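Local coordinates for adhesion and penetration protein autotransporter (Haemophilus influenzae, PDB 3SYJ) that promotes adherence to and invasion of host cells, mediates bacterial self-association through its passenger domain, and is probably a serine protease, at residues Trp622-Lys635 with Arg643-Asn656. Numbering follows the deposited sequence.
Sequences WINRTFKAENFQIK and RNVSSIEGNWTVSN
Asn644 and Asn624 bind through their side-chain amides: ND2 of Asn644 gives a nearly straight bond of 2.8 Å to OD1 of Asn624, the two amide planes 20° apart. The other end of the same amide, OD1 of Asn644, accepts a hydrogen bond from NE of Arg643 at 2.7 Å, which helps fix the rotation of that guanidinium. With NH1 also paired to Asp619, the guanidinium lies flat on the indole of Trp622, CZ 3.5 Å from the centroid of the five-membered ring, a cation-pi stack; the Arg643 side chain bends at chi3 (-65°), which lets CD rest over the six-membered ring while the guanidinium lies over the five-membered one. Beyond this end of the contact, parallel-strand hydrogen bonds join 625-629 to 645-649 and 631-634 to 651-654, with a beta bulge at Arg625-Thr626 and another at the turn around Glu630. On the outer face, Lys628 and Glu649 run side by side, both extended, in a long salt bridge (NZ to OE2 3.7 Å) supplemented by a water joining NZ to OE1. Inside, Phe632 and Trp652 form an offset stack, six-membered ring centroids 4.2 Å apart and planes at 17°. This stack, between matching positions of successive coils, illustrates the beta-helix principle in the passenger domain. Diagonally, Ile648 CG1 touches Phe632 CZ at 3.6 Å, while CG1 of Ile634 meets the Trp652 ring at its edge. Gly650, at backbone angles unfavourable for other residues, lies where the chain turns the corner. The preceding coil supplies strand 579-582, whose Ile580 touches Phe632, Phe589 of strand 586-593 meets Phe627 edge-to-face, and strand 645-654 passes the parallel pairing on to strand 701-709.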
loop_
_atom_site.group_PDB
_atom_site.type_symbol
_atom_site.label_atom_id
_atom_site.label_comp_id
_atom_site.label_asym_id
_atom_site.label_seq_id
_atom_site.Cartn_x
_atom_site.Cartn_y
_atom_site.Cartn_z
ATOM N N TRP A 622 33.217 5.609 23.031
ATOM C CA TRP A 622 32.566 4.302 23.130
ATOM C C TRP A 622 32.606 3.560 21.800
ATOM O O TRP A 622 32.707 4.177 20.739
ATOM C CB TRP A 622 31.101 4.468 23.546
ATOM C CG TRP A 622 30.901 4.584 25.019
ATOM C CD1 TRP A 622 31.599 5.382 25.883
ATOM C CD2 TRP A 622 29.923 3.892 25.809
ATOM N NE1 TRP A 622 31.124 5.215 27.160
ATOM C CE2 TRP A 622 30.096 4.309 27.142
ATOM C CE3 TRP A 622 28.926 2.953 25.518
ATOM C CZ2 TRP A 622 29.303 3.826 28.185
ATOM C CZ3 TRP A 622 28.144 2.474 26.553
ATOM C CH2 TRP A 622 28.335 2.913 27.870
ATOM N N ILE A 623 32.516 2.233 21.871
ATOM C CA ILE A 623 32.403 1.389 20.688
ATOM C C ILE A 623 30.938 1.223 20.293
ATOM O O ILE A 623 30.089 0.920 21.138
ATOM C CB ILE A 623 33.004 -0.012 20.943
ATOM C CG1 ILE A 623 34.442 0.119 21.465
ATOM C CG2 ILE A 623 32.938 -0.850 19.677
ATOM C CD1 ILE A 623 35.147 -1.198 21.741
ATOM N N ASN A 624 30.640 1.421 19.011
ATOM C CA ASN A 624 29.281 1.240 18.507
ATOM C C ASN A 624 28.993 -0.212 18.114
ATOM O O ASN A 624 29.831 -0.871 17.491
ATOM C CB ASN A 624 29.022 2.178 17.328
ATOM C CG ASN A 624 29.005 3.641 17.745
ATOM O OD1 ASN A 624 28.529 3.989 18.830
ATOM N ND2 ASN A 624 29.530 4.503 16.886
ATOM N N ARG A 625 27.808 -0.701 18.478
ATOM C CA ARG A 625 27.446 -2.099 18.239
ATOM C C ARG A 625 26.200 -2.288 17.362
ATOM O O ARG A 625 25.388 -1.373 17.185
ATOM C CB ARG A 625 27.238 -2.835 19.566
ATOM C CG ARG A 625 28.429 -2.800 20.513
ATOM C CD ARG A 625 29.668 -3.436 19.901
ATOM N NE ARG A 625 30.555 -3.978 20.928
ATOM C CZ ARG A 625 31.789 -4.418 20.709
ATOM N NH1 ARG A 625 32.301 -4.371 19.490
ATOM N NH2 ARG A 625 32.510 -4.905 21.712
ATOM N N THR A 626 26.059 -3.488 16.817
ATOM C CA THR A 626 24.881 -3.841 16.047
ATOM C C THR A 626 24.313 -5.121 16.622
ATOM O O THR A 626 25.050 -5.992 17.087
ATOM C CB THR A 626 25.193 -4.082 14.554
ATOM O OG1 THR A 626 26.115 -5.171 14.423
ATOM C CG2 THR A 626 25.781 -2.852 13.914
ATOM N N PHE A 627 22.994 -5.221 16.602
ATOM C CA PHE A 627 22.322 -6.424 17.045
ATOM C C PHE A 627 21.295 -6.835 16.008
ATOM O O PHE A 627 20.628 -5.993 15.406
ATOM C CB PHE A 627 21.655 -6.198 18.398
ATOM C CG PHE A 627 22.627 -6.000 19.522
ATOM C CD1 PHE A 627 23.250 -7.085 20.114
ATOM C CD2 PHE A 627 22.919 -4.728 19.990
ATOM C CE1 PHE A 627 24.141 -6.908 21.157
ATOM C CE2 PHE A 627 23.811 -4.544 21.030
ATOM C CZ PHE A 627 24.419 -5.636 21.615
ATOM N N LYS A 628 21.188 -8.139 15.793
ATOM C CA LYS A 628 20.237 -8.675 14.839
ATOM C C LYS A 628 19.692 -10.025 15.276
ATOM O O LYS A 628 20.435 -10.911 15.707
ATOM C CB LYS A 628 20.875 -8.813 13.459
ATOM C CG LYS A 628 19.930 -9.386 12.419
ATOM C CD LYS A 628 20.466 -9.182 11.010
ATOM C CE LYS A 628 19.585 -9.895 9.986
ATOM N NZ LYS A 628 20.244 -10.042 8.657
ATOM N N ALA A 629 18.382 -10.166 15.165
ATOM C CA ALA A 629 17.733 -11.441 15.353
ATOM C C ALA A 629 16.510 -11.443 14.448
ATOM O O ALA A 629 16.175 -10.417 13.852
ATOM C CB ALA A 629 17.330 -11.628 16.808
ATOM N N GLU A 630 15.857 -12.592 14.330
ATOM C CA GLU A 630 14.577 -12.668 13.630
ATOM C C GLU A 630 13.475 -11.999 14.466
ATOM O O GLU A 630 12.833 -11.053 14.016
ATOM C CB GLU A 630 14.249 -14.125 13.251
ATOM C CG GLU A 630 15.229 -14.687 12.198
ATOM C CD GLU A 630 14.985 -16.142 11.793
ATOM O OE1 GLU A 630 14.149 -16.827 12.411
ATOM O OE2 GLU A 630 15.652 -16.609 10.845
ATOM N N ASN A 631 13.280 -12.465 15.692
ATOM C CA ASN A 631 12.302 -11.843 16.570
ATOM C C ASN A 631 12.860 -11.562 17.950
ATOM O O ASN A 631 13.683 -12.319 18.467
ATOM C CB ASN A 631 11.051 -12.713 16.718
ATOM C CG ASN A 631 10.385 -13.018 15.389
ATOM O OD1 ASN A 631 9.466 -12.315 14.959
ATOM N ND2 ASN A 631 10.850 -14.073 14.730
ATOM N N PHE A 632 12.403 -10.464 18.540
ATOM C CA PHE A 632 12.607 -10.205 19.950
ATOM C C PHE A 632 11.263 -10.399 20.638
ATOM O O PHE A 632 10.342 -9.605 20.464
ATOM C CB PHE A 632 13.110 -8.780 20.183
ATOM C CG PHE A 632 14.358 -8.446 19.420
ATOM C CD1 PHE A 632 15.608 -8.708 19.962
ATOM C CD2 PHE A 632 14.279 -7.868 18.161
ATOM C CE1 PHE A 632 16.757 -8.407 19.259
ATOM C CE2 PHE A 632 15.422 -7.558 17.453
ATOM C CZ PHE A 632 16.667 -7.827 17.998
ATOM N N GLN A 633 11.145 -11.469 21.408
ATOM C CA GLN A 633 9.917 -11.728 22.131
ATOM C C GLN A 633 10.131 -11.376 23.587
ATOM O O GLN A 633 10.706 -12.152 24.348
ATOM C CB GLN A 633 9.511 -13.195 21.982
ATOM C CG GLN A 633 9.771 -13.737 20.593
ATOM C CD GLN A 633 9.072 -15.054 20.328
ATOM O OE1 GLN A 633 8.245 -15.507 21.124
ATOM N NE2 GLN A 633 9.396 -15.679 19.196
ATOM N N ILE A 634 9.683 -10.191 23.969
ATOM C CA ILE A 634 9.781 -9.765 25.351
ATOM C C ILE A 634 8.465 -10.141 26.013
ATOM O O ILE A 634 7.502 -9.380 25.967
ATOM C CB ILE A 634 10.038 -8.247 25.444
ATOM C CG1 ILE A 634 11.083 -7.823 24.407
ATOM C CG2 ILE A 634 10.468 -7.842 26.846
ATOM C CD1 ILE A 634 12.370 -8.643 24.439
ATOM N N LYS A 635 8.425 -11.340 26.591
ATOM C CA LYS A 635 7.207 -11.893 27.178
ATOM C C LYS A 635 7.006 -11.432 28.616
ATOM O O LYS A 635 5.979 -11.713 29.232
ATOM C CB LYS A 635 7.249 -13.421 27.150
ATOM C CG LYS A 635 7.381 -14.027 25.761
ATOM C CD LYS A 635 7.325 -15.543 25.839
ATOM C CE LYS A 635 7.360 -16.180 24.460
ATOM N NZ LYS A 635 7.352 -17.665 24.569
ATOM N N ARG A 643 22.843 3.233 24.886
ATOM C CA ARG A 643 23.673 4.131 24.083
ATOM C C ARG A 643 24.688 3.373 23.248
ATOM O O ARG A 643 25.091 2.266 23.601
ATOM C CB ARG A 643 24.392 5.155 24.967
ATOM C CG ARG A 643 25.201 4.556 26.120
ATOM C CD ARG A 643 26.097 5.610 26.775
ATOM N NE ARG A 643 27.123 6.081 25.848
ATOM C CZ ARG A 643 28.101 6.923 26.170
ATOM N NH1 ARG A 643 28.198 7.398 27.409
ATOM N NH2 ARG A 643 28.983 7.293 25.247
ATOM N N ASN A 644 25.102 3.990 22.146
ATOM C CA ASN A 644 26.070 3.405 21.225
ATOM C C ASN A 644 25.640 2.058 20.640
ATOM O O ASN A 644 26.440 1.128 20.501
ATOM C CB ASN A 644 27.464 3.341 21.855
ATOM C CG ASN A 644 27.993 4.722 22.228
ATOM O OD1 ASN A 644 27.883 5.140 23.381
ATOM N ND2 ASN A 644 28.545 5.446 21.246
ATOM N N VAL A 645 24.363 1.968 20.295
ATOM C CA VAL A 645 23.875 0.885 19.464
ATOM C C VAL A 645 23.557 1.504 18.112
ATOM O O VAL A 645 22.628 2.308 17.988
ATOM C CB VAL A 645 22.608 0.227 20.038
ATOM C CG1 VAL A 645 22.108 -0.855 19.097
ATOM C CG2 VAL A 645 22.877 -0.344 21.434
ATOM N N SER A 646 24.351 1.154 17.106
ATOM C CA SER A 646 24.181 1.723 15.780
ATOM C C SER A 646 22.844 1.307 15.206
ATOM O O SER A 646 22.130 2.111 14.611
ATOM C CB SER A 646 25.304 1.266 14.852
ATOM O OG SER A 646 26.521 1.889 15.201
ATOM N N SER A 647 22.516 0.036 15.380
ATOM C CA SER A 647 21.287 -0.499 14.823
ATOM C C SER A 647 20.887 -1.764 15.547
ATOM O O SER A 647 21.740 -2.523 16.014
ATOM C CB SER A 647 21.463 -0.806 13.335
ATOM O OG SER A 647 22.477 -1.774 13.132
ATOM N N ILE A 648 19.584 -1.981 15.654
ATOM C CA ILE A 648 19.081 -3.270 16.088
ATOM C C ILE A 648 18.028 -3.717 15.090
ATOM O O ILE A 648 17.065 -2.996 14.830
ATOM C CB ILE A 648 18.562 -3.239 17.549
ATOM C CG1 ILE A 648 18.266 -4.656 18.042
ATOM C CG2 ILE A 648 17.370 -2.287 17.705
ATOM C CD1 ILE A 648 18.117 -4.753 19.543
ATOM N N GLU A 649 18.245 -4.893 14.504
ATOM C CA GLU A 649 17.396 -5.392 13.431
ATOM C C GLU A 649 16.613 -6.639 13.838
ATOM O O GLU A 649 17.168 -7.575 14.419
ATOM C CB GLU A 649 18.227 -5.697 12.176
ATOM C CG GLU A 649 17.382 -6.157 10.997
ATOM C CD GLU A 649 18.206 -6.568 9.784
ATOM O OE1 GLU A 649 19.332 -6.056 9.612
ATOM O OE2 GLU A 649 17.715 -7.401 8.993
ATOM N N GLY A 650 15.326 -6.653 13.502
ATOM C CA GLY A 650 14.444 -7.754 13.844
ATOM C C GLY A 650 13.096 -7.228 14.301
ATOM O O GLY A 650 12.962 -6.039 14.593
ATOM N N ASN A 651 12.097 -8.105 14.375
ATOM C CA ASN A 651 10.752 -7.682 14.750
ATOM C C ASN A 651 10.496 -7.907 16.230
ATOM O O ASN A 651 10.949 -8.896 16.798
ATOM C CB ASN A 651 9.701 -8.402 13.901
ATOM C CG ASN A 651 9.822 -8.069 12.419
ATOM O OD1 ASN A 651 10.057 -6.919 12.037
ATOM N ND2 ASN A 651 9.667 -9.081 11.578
ATOM N N TRP A 652 9.768 -6.986 16.847
ATOM C CA TRP A 652 9.567 -7.009 18.290
ATOM C C TRP A 652 8.149 -7.414 18.640
ATOM O O TRP A 652 7.193 -6.935 18.038
ATOM C CB TRP A 652 9.884 -5.632 18.900
ATOM C CG TRP A 652 11.359 -5.313 18.923
ATOM C CD1 TRP A 652 12.137 -4.923 17.862
ATOM C CD2 TRP A 652 12.233 -5.370 20.060
ATOM N NE1 TRP A 652 13.435 -4.741 18.273
ATOM C CE2 TRP A 652 13.521 -5.006 19.616
ATOM C CE3 TRP A 652 12.048 -5.690 21.409
ATOM C CZ2 TRP A 652 14.618 -4.960 20.474
ATOM C CZ3 TRP A 652 13.141 -5.648 22.259
ATOM C CH2 TRP A 652 14.409 -5.284 21.788
ATOM N N THR A 653 8.024 -8.306 19.617
ATOM C CA THR A 653 6.736 -8.623 20.214
ATOM C C THR A 653 6.813 -8.494 21.734
ATOM O O THR A 653 7.502 -9.265 22.402
ATOM C CB THR A 653 6.261 -10.037 19.850
ATOM O OG1 THR A 653 6.130 -10.143 18.429
ATOM C CG2 THR A 653 4.913 -10.318 20.498
ATOM N N VAL A 654 6.111 -7.505 22.269
ATOM C CA VAL A 654 6.107 -7.259 23.699
ATOM C C VAL A 654 4.712 -7.568 24.226
ATOM O O VAL A 654 3.722 -7.025 23.733
ATOM C CB VAL A 654 6.477 -5.800 24.000
ATOM C CG1 VAL A 654 6.745 -5.609 25.481
ATOM C CG2 VAL A 654 7.688 -5.395 23.179
ATOM N N SER A 655 4.631 -8.448 25.217
ATOM C CA SER A 655 3.340 -8.948 25.662
ATOM C C SER A 655 3.213 -8.932 27.181
ATOM O O SER A 655 4.122 -8.488 27.882
ATOM C CB SER A 655 3.097 -10.353 25.111
ATOM O OG SER A 655 4.099 -11.247 25.544
ATOM N N ASN A 656 2.079 -9.416 27.680
ATOM C CA ASN A 656 1.765 -9.356 29.105
ATOM C C ASN A 656 2.010 -7.957 29.658
ATOM O O ASN A 656 1.541 -6.980 29.088
ATOM C CB ASN A 656 2.565 -10.403 29.871
ATOM C CG ASN A 656 2.348 -11.799 29.332
ATOM O OD1 ASN A 656 1.209 -12.245 29.184
ATOM N ND2 ASN A 656 3.439 -12.499 29.031
HETATM O O HOH W 1 30.536 7.375 22.382
HETATM O O HOH W 2 21.511 -4.170 13.061
HETATM O O HOH W 3 21.461 -7.733 8.203
HETATM O O HOH W 4 8.489 -10.503 16.892
#